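Side-chain contacts in putative N-acetylneuraminate lyase ([Ruminococcus] gnavus ATCC 29149, PDB 6RB7), which belongs to the dihydrodipicolinate synthetase family and forms a four-chain assembly of alpha/beta-barrel subunits: residues A[35-40]-A[132-137]; A[187-192]-A[211-216]. All coordinates share one frame; numbering follows the deposited sequence.

Contact 1: A[35-40]-A[132-137]; sequences LEKYKG and GVDAIA
K37 and D134 meet in a salt bridge: K37 NZ lies 2.8 Å from D134 OD1 and takes its anti lone pair, turned away from the other oxygen. The lysine chain, extended beyond CG, brings K37 CD and K37 CE each to 3.5 Å from D134 OD1. K37 CG stands between the backbone N and the carbonyl carbon (chi1 68°) and rests over one face of the Y38 ring, toward its rim. The second oxygen, D134 OD2, accepts a bond from the backbone N of V109, so the carboxylate is held from two directions.

The remaining contacts, apolar and polar, belong to Y38. Y38 CE1 touches A135 CB at 3.9 Å, and the methyl approaches the ring obliquely. Y38 OH comes to 3.0 Å from D134 O and 3.5 Å from A135 CB, and is hydrogen-bonded to D166 OD2 on the next strand.

The loop 35-40 leads into strand 41-43 and sits against the start of strand 135-138, which lies between strands 108-112 and 166-171. Y38 also touches T108, I219 and F221, on strands 108-112 and 219-222, so the loop lies at the N-terminal end of the barrel strands.

Contact 2: A[187-192]-A[211-216]; sequences EMRKNP and KQAAGA
R189 lays one face of its guanidinium over the last turn of helix 204-214, with A213 O 3.6 Å above the plane and toward its rim. A214 CA lies over the same face. The nearest atom to A213 O is R189 NH2, but the carbonyl stands above the flat group instead of in line with an N-H, and no direct hydrogen bond forms. Water 1 makes the link: it accepts from R189 NH2 at 3.1 Å and donates to A213 O at 3.0 Å.

Packing is close alongside: R189 CD lies 3.9 Å from A214 CB, and the A213 CB methyl is 4.0 Å from R189 NH1. The bend at chi3 (-48°) turns the guanidinium across the helix end. F185, one turn earlier in helix 182-188, makes a cation-pi contact with R189 and touches A214.

Within 211-216, K211 NZ bonds G215 O from above the carbonyl plane and also forms a salt bridge with E237.

No salt bridge or direct hydrogen bond joins the segments: the polar link between R189 and A213 O is relayed by a water, and the carbonyl over the cationic face probably adds a favourable electrostatic term.

Contact 1 closes before contact 2 opens along the chain; their centres are about 16 Å apart and their nearest atoms about 5 Å, without touching. They occupy two layers of one alpha/beta barrel. Contact 1, its centre about 12 Å from that of the chain, joins the loop before strand 41-43 to sheet strand 135-138. Contact 2, its centre about 21 Å from that of the chain, pairs the ends of helices 182-188 and 204-214, which flank strand 194-199 in sequence. E237 relates them: K211 forms a salt bridge with it, whereas K39 makes a weak, long ion pair. Near contact 2, Q212 bonds Y271 of the second subunit, so this part of the helix layer borders a subunit interface.

Contact 1: A[35-40]-A[132-137]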
ATOM      1  N   LEU A  35       3.547 -28.429 -23.233  1.00 18.32           N
ATOM      2  CA  LEU A  35       4.443 -27.491 -22.490  1.00 13.55           C
ATOM      3  C   LEU A  35       5.384 -28.270 -21.584  1.00 13.84           C
ATOM      4  O   LEU A  35       5.908 -27.716 -20.626  1.00 14.13           O
ATOM      5  CB  LEU A  35       3.557 -26.520 -21.701  1.00 14.83           C
ATOM      6  CG  LEU A  35       2.679 -25.628 -22.569  1.00 15.44           C
ATOM      7  CD1 LEU A  35       1.758 -24.793 -21.711  1.00 20.87           C
ATOM      8  CD2 LEU A  35       3.495 -24.749 -23.469  1.00 17.68           C
ATOM      9  N   GLU A  36       5.632 -29.557 -21.885  1.00 13.92           N
ATOM     10  CA  GLU A  36       6.460 -30.398 -20.994  1.00 13.83           C
ATOM     11  C   GLU A  36       7.846 -29.788 -20.814  1.00 13.08           C
ATOM     12  O   GLU A  36       8.434 -29.965 -19.744  1.00 13.39           O
ATOM     13  CB  GLU A  36       6.561 -31.820 -21.561  1.00 18.14           C
ATOM     14  CG  GLU A  36       5.233 -32.555 -21.559  1.00 24.62           C
ATOM     15  CD  GLU A  36       4.561 -32.628 -20.199  1.00 30.96           C
ATOM     16  OE1 GLU A  36       5.202 -33.108 -19.233  1.00 30.51           O
ATOM     17  OE2 GLU A  36       3.404 -32.159 -20.090  1.00 34.24           O
ATOM     18  N   LYS A  37       8.395 -29.145 -21.835  1.00 14.43           N
ATOM     19  CA  LYS A  37       9.785 -28.633 -21.764  1.00 13.12           C
ATOM     20  C   LYS A  37       9.892 -27.512 -20.734  1.00 13.93           C
ATOM     21  O   LYS A  37      11.017 -27.107 -20.389  1.00 13.83           O
ATOM     22  CB  LYS A  37      10.271 -28.194 -23.129  1.00 15.71           C
ATOM     23  CG  LYS A  37       9.605 -26.967 -23.725  1.00 15.54           C
ATOM     24  CD  LYS A  37      10.277 -26.680 -25.063  1.00 21.10           C
ATOM     25  CE  LYS A  37       9.552 -25.677 -25.876  1.00 25.66           C
ATOM     26  NZ  LYS A  37      10.230 -25.580 -27.190  1.00 22.19           N
ATOM     27  N   TYR A  38       8.765 -26.961 -20.271  1.00 12.98           N
ATOM     28  CA  TYR A  38       8.785 -25.857 -19.286  1.00 12.88           C
ATOM     29  C   TYR A  38       8.535 -26.371 -17.868  1.00 14.83           C
ATOM     30  O   TYR A  38       8.596 -25.529 -16.940  1.00 14.00           O
ATOM     31  CB  TYR A  38       7.739 -24.807 -19.659  1.00 12.57           C
ATOM     32  CG  TYR A  38       8.002 -24.193 -21.002  1.00 12.07           C
ATOM     33  CD1 TYR A  38       9.062 -23.309 -21.160  1.00 13.83           C
ATOM     34  CD2 TYR A  38       7.212 -24.473 -22.108  1.00 13.25           C
ATOM     35  CE1 TYR A  38       9.306 -22.698 -22.375  1.00 12.20           C
ATOM     36  CE2 TYR A  38       7.469 -23.877 -23.326  1.00 11.87           C
ATOM     37  CZ  TYR A  38       8.523 -22.984 -23.465  1.00 13.02           C
ATOM     38  OH  TYR A  38       8.786 -22.390 -24.662  1.00 15.64           O
ATOM     39  N   LYS A  39       8.218 -27.648 -17.708  1.00 12.44           N
ATOM     40  CA  LYS A  39       7.791 -28.184 -16.404  1.00 14.47           C
ATOM     41  C   LYS A  39       9.027 -28.694 -15.687  1.00 22.21           C
ATOM     42  O   LYS A  39       9.467 -29.831 -15.943  1.00 31.74           O
ATOM     43  CB  LYS A  39       6.797 -29.326 -16.592  1.00 15.27           C
ATOM     44  CG  LYS A  39       5.501 -28.880 -17.206  1.00 15.11           C
ATOM     45  CD  LYS A  39       4.495 -29.969 -17.322  1.00 19.48           C
ATOM     46  CE  LYS A  39       3.244 -29.536 -18.045  1.00 23.89           C
ATOM     47  NZ  LYS A  39       2.279 -30.660 -18.013  1.00 26.12           N
ATOM     48  N   GLY A  40       9.341 -28.029 -14.625  1.00 16.45           N
ATOM     49  CA  GLY A  40      10.482 -28.424 -13.786  1.00 18.78           C
ATOM     50  C   GLY A  40      11.137 -27.184 -13.243  1.00 22.31           C
ATOM     51  O   GLY A  40      10.474 -26.133 -13.116  1.00 18.10           O
ATOM     52  N   GLY A 132      17.004 -18.978 -31.584  1.00 17.80           N
ATOM     53  CA  GLY A 132      16.188 -20.189 -31.395  1.00 16.48           C
ATOM     54  C   GLY A 132      15.931 -20.490 -29.926  1.00 14.72           C
ATOM     55  O   GLY A 132      15.851 -21.677 -29.531  1.00 16.24           O
ATOM     56  N   VAL A 133      15.689 -19.451 -29.130  1.00 15.00           N
ATOM     57  CA  VAL A 133      15.275 -19.695 -27.727  1.00 13.99           C
ATOM     58  C   VAL A 133      13.911 -20.402 -27.745  1.00 13.61           C
ATOM     59  O   VAL A 133      13.136 -20.287 -28.720  1.00 14.39           O
ATOM     60  CB  VAL A 133      15.211 -18.392 -26.914  1.00 14.15           C
ATOM     61  CG1 VAL A 133      16.552 -17.707 -26.861  1.00 16.75           C
ATOM     62  CG2 VAL A 133      14.122 -17.471 -27.417  1.00 15.73           C
ATOM     63  N   ASP A 134      13.561 -21.072 -26.658  1.00 14.14           N
ATOM     64  CA  ASP A 134      12.257 -21.733 -26.516  1.00 15.10           C
ATOM     65  C   ASP A 134      11.169 -20.691 -26.313  1.00 12.50           C
ATOM     66  O   ASP A 134      10.070 -20.812 -26.928  1.00 14.02           O
ATOM     67  CB  ASP A 134      12.295 -22.752 -25.391  1.00 13.61           C
ATOM     68  CG  ASP A 134      13.268 -23.869 -25.737  1.00 18.07           C
ATOM     69  OD1 ASP A 134      12.859 -24.765 -26.512  1.00 19.02           O
ATOM     70  OD2 ASP A 134      14.437 -23.768 -25.320  1.00 17.58           O
ATOM     71  N   ALA A 135      11.431 -19.699 -25.474  1.00 12.40           N
ATOM     72  CA  ALA A 135      10.438 -18.667 -25.159  1.00 11.46           C
ATOM     73  C   ALA A 135      11.145 -17.349 -24.903  1.00 11.02           C
ATOM     74  O   ALA A 135      12.323 -17.350 -24.481  1.00 12.29           O
ATOM     75  CB  ALA A 135       9.607 -19.089 -23.945  1.00 12.62           C
ATOM     76  N   ILE A 136      10.392 -16.283 -25.051  1.00 12.11           N
ATOM     77  CA  ILE A 136      10.760 -14.964 -24.521  1.00 12.24           C
ATOM     78  C   ILE A 136       9.787 -14.620 -23.400  1.00 11.77           C
ATOM     79  O   ILE A 136       8.684 -15.185 -23.352  1.00 12.67           O
ATOM     80  CB  ILE A 136      10.776 -13.876 -25.612  1.00 11.95           C
ATOM     81  CG1 ILE A 136       9.436 -13.787 -26.351  1.00 13.13           C
ATOM     82  CG2 ILE A 136      11.949 -14.125 -26.558  1.00 12.99           C
ATOM     83  CD1 ILE A 136       9.298 -12.461 -27.108  1.00 17.93           C
ATOM     84  N   ALA A 137      10.229 -13.732 -22.535  1.00 10.42           N
ATOM     85  CA  ALA A 137       9.439 -13.285 -21.374  1.00  9.65           C
ATOM     86  C   ALA A 137       9.494 -11.781 -21.237  1.00 11.15           C
ATOM     87  O   ALA A 137      10.449 -11.141 -21.718  1.00 11.53           O
ATOM     88  CB  ALA A 137       9.925 -13.949 -20.110  1.00  9.82           C
TER

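Contact 2: A[187-192]-A[211-216]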
ATOM      1  N   GLU A 187      -7.233 -10.694 -22.195  1.00 15.83           N
ATOM      2  CA  GLU A 187      -6.823 -10.000 -23.429  1.00 15.40           C
ATOM      3  C   GLU A 187      -5.557 -10.666 -23.978  1.00 14.67           C
ATOM      4  O   GLU A 187      -5.424 -10.874 -25.196  1.00 16.08           O
ATOM      5  CB  GLU A 187      -6.658  -8.517 -23.116  1.00 18.44           C
ATOM      6  CG  GLU A 187      -6.230  -7.713 -24.306  1.00 24.07           C
ATOM      7  CD  GLU A 187      -7.340  -7.411 -25.306  1.00 33.27           C
ATOM      8  OE1 GLU A 187      -8.494  -7.895 -25.135  1.00 24.73           O
ATOM      9  OE2 GLU A 187      -7.032  -6.675 -26.249  1.00 35.24           O
ATOM     10  N   MET A 188      -4.578 -10.960 -23.134  1.00 12.86           N
ATOM     11  CA  MET A 188      -3.303 -11.499 -23.615  1.00 12.46           C
ATOM     12  C   MET A 188      -3.466 -12.935 -24.161  1.00 13.38           C
ATOM     13  O   MET A 188      -2.687 -13.310 -25.042  1.00 13.99           O
ATOM     14  CB  MET A 188      -2.247 -11.490 -22.508  1.00 11.55           C
ATOM     15  CG  MET A 188      -1.818 -10.096 -22.139  1.00 13.09           C
ATOM     16  SD  MET A 188      -1.303  -9.053 -23.574  1.00 14.61           S
ATOM     17  CE  MET A 188      -0.069 -10.096 -24.311  1.00 16.18           C
ATOM     18  N   ARG A 189      -4.466 -13.697 -23.706  1.00 13.16           N
ATOM     19  CA  ARG A 189      -4.658 -15.080 -24.211  1.00 14.21           C
ATOM     20  C   ARG A 189      -5.192 -15.041 -25.647  1.00 16.42           C
ATOM     21  O   ARG A 189      -5.189 -16.097 -26.313  1.00 17.59           O
ATOM     22  CB  ARG A 189      -5.558 -15.876 -23.259  1.00 15.78           C
ATOM     23  CG  ARG A 189      -4.851 -16.270 -21.970  1.00 16.61           C
ATOM     24  CD  ARG A 189      -5.580 -17.367 -21.197  1.00 19.84           C
ATOM     25  NE  ARG A 189      -7.017 -17.217 -20.985  1.00 23.76           N
ATOM     26  CZ  ARG A 189      -7.589 -16.577 -19.961  1.00 22.13           C
ATOM     27  NH1 ARG A 189      -6.859 -15.953 -19.077  1.00 24.00           N
ATOM     28  NH2 ARG A 189      -8.895 -16.517 -19.849  1.00 27.05           N
ATOM     29  N   LYS A 190      -5.591 -13.882 -26.140  1.00 15.98           N
ATOM     30  CA  LYS A 190      -5.948 -13.704 -27.576  1.00 16.26           C
ATOM     31  C   LYS A 190      -4.723 -13.861 -28.462  1.00 18.34           C
ATOM     32  O   LYS A 190      -4.887 -14.162 -29.654  1.00 18.65           O
ATOM     33  CB  LYS A 190      -6.587 -12.348 -27.822  1.00 17.71           C
ATOM     34  CG  LYS A 190      -7.957 -12.175 -27.186  1.00 19.32           C
ATOM     35  CD  LYS A 190      -8.525 -10.812 -27.339  1.00 25.23           C
ATOM     36  CE  LYS A 190      -9.901 -10.698 -26.713  1.00 35.78           C
ATOM     37  NZ  LYS A 190     -10.381  -9.295 -26.795  1.00 34.77           N
ATOM     38  N   ASN A 191      -3.523 -13.644 -27.915  1.00 14.13           N
ATOM     39  CA  ASN A 191      -2.263 -13.836 -28.653  1.00 15.85           C
ATOM     40  C   ASN A 191      -1.891 -15.309 -28.507  1.00 17.66           C
ATOM     41  O   ASN A 191      -1.578 -15.770 -27.397  1.00 15.63           O
ATOM     42  CB  ASN A 191      -1.169 -12.937 -28.067  1.00 14.82           C
ATOM     43  CG  ASN A 191       0.193 -13.121 -28.680  1.00 15.60           C
ATOM     44  OD1 ASN A 191       0.463 -14.153 -29.283  1.00 15.58           O
ATOM     45  ND2 ASN A 191       1.045 -12.108 -28.505  1.00 16.46           N
ATOM     46  N   PRO A 192      -1.870 -16.101 -29.578  1.00 16.13           N
ATOM     47  CA  PRO A 192      -1.668 -17.548 -29.459  1.00 17.70           C
ATOM     48  C   PRO A 192      -0.251 -17.912 -28.993  1.00 18.21           C
ATOM     49  O   PRO A 192      -0.067 -19.020 -28.567  1.00 17.64           O
ATOM     50  CB  PRO A 192      -1.908 -18.070 -30.903  1.00 25.05           C
ATOM     51  CG  PRO A 192      -1.620 -16.910 -31.757  1.00 21.51           C
ATOM     52  CD  PRO A 192      -2.081 -15.684 -30.979  1.00 21.76           C
ATOM     53  N   LYS A 211      -4.337 -20.160 -13.414  1.00 11.70           N
ATOM     54  CA  LYS A 211      -4.385 -21.558 -13.925  1.00 11.63           C
ATOM     55  C   LYS A 211      -5.841 -21.937 -14.194  1.00 13.16           C
ATOM     56  O   LYS A 211      -6.144 -22.541 -15.220  1.00 14.06           O
ATOM     57  CB  LYS A 211      -3.642 -22.522 -13.001  1.00 12.19           C
ATOM     58  CG  LYS A 211      -3.632 -23.965 -13.507  1.00 12.67           C
ATOM     59  CD  LYS A 211      -2.989 -24.102 -14.898  1.00 14.45           C
ATOM     60  CE  LYS A 211      -2.779 -25.548 -15.276  1.00 16.23           C
ATOM     61  NZ  LYS A 211      -2.316 -25.665 -16.671  1.00 17.88           N
ATOM     62  N   GLN A 212      -6.753 -21.620 -13.284  1.00 11.89           N
ATOM     63  CA  GLN A 212      -8.189 -21.946 -13.463  1.00 13.06           C
ATOM     64  C   GLN A 212      -8.737 -21.226 -14.686  1.00 13.35           C
ATOM     65  O   GLN A 212      -9.485 -21.838 -15.463  1.00 15.77           O
ATOM     66  CB  GLN A 212      -8.960 -21.632 -12.189  1.00 15.13           C
ATOM     67  CG  GLN A 212     -10.426 -22.046 -12.259  1.00 18.78           C
ATOM     68  CD  GLN A 212     -10.989 -22.134 -10.850  1.00 32.98           C
ATOM     69  OE1 GLN A 212     -10.969 -21.140 -10.099  1.00 25.86           O
ATOM     70  NE2 GLN A 212     -11.542 -23.300 -10.511  1.00 25.16           N
ATOM     71  N   ALA A 213      -8.398 -19.957 -14.880  1.00 13.17           N
ATOM     72  CA  ALA A 213      -8.898 -19.184 -16.021  1.00 13.37           C
ATOM     73  C   ALA A 213      -8.336 -19.773 -17.327  1.00 12.60           C
ATOM     74  O   ALA A 213      -9.083 -19.814 -18.318  1.00 14.85           O
ATOM     75  CB  ALA A 213      -8.467 -17.735 -15.876  1.00 15.51           C
ATOM     76  N   ALA A 214      -7.069 -20.123 -17.361  1.00 14.23           N
ATOM     77  CA  ALA A 214      -6.342 -20.437 -18.613  1.00 14.42           C
ATOM     78  C   ALA A 214      -6.535 -21.907 -19.004  1.00 14.80           C
ATOM     79  O   ALA A 214      -6.685 -22.179 -20.239  1.00 15.82           O
ATOM     80  CB  ALA A 214      -4.894 -20.093 -18.461  1.00 13.24           C
ATOM     81  N   GLY A 215      -6.490 -22.825 -18.049  1.00 15.27           N
ATOM     82  CA  GLY A 215      -6.621 -24.266 -18.319  1.00 15.23           C
ATOM     83  C   GLY A 215      -5.331 -24.922 -18.772  1.00 16.02           C
ATOM     84  O   GLY A 215      -4.231 -24.456 -18.487  1.00 14.76           O
ATOM     85  N   ALA A 216      -5.446 -26.114 -19.352  1.00 14.41           N
ATOM     86  CA  ALA A 216      -4.313 -27.033 -19.520  1.00 15.89           C
ATOM     87  C   ALA A 216      -3.301 -26.589 -20.591  1.00 16.85           C
ATOM     88  O   ALA A 216      -2.205 -27.120 -20.573  1.00 18.42           O
ATOM     89  CB  ALA A 216      -4.836 -28.412 -19.869  1.00 17.65           C
TER
HETATM   90  O   HOH W   1     -10.295 -19.107 -20.922  1.00 39.53           O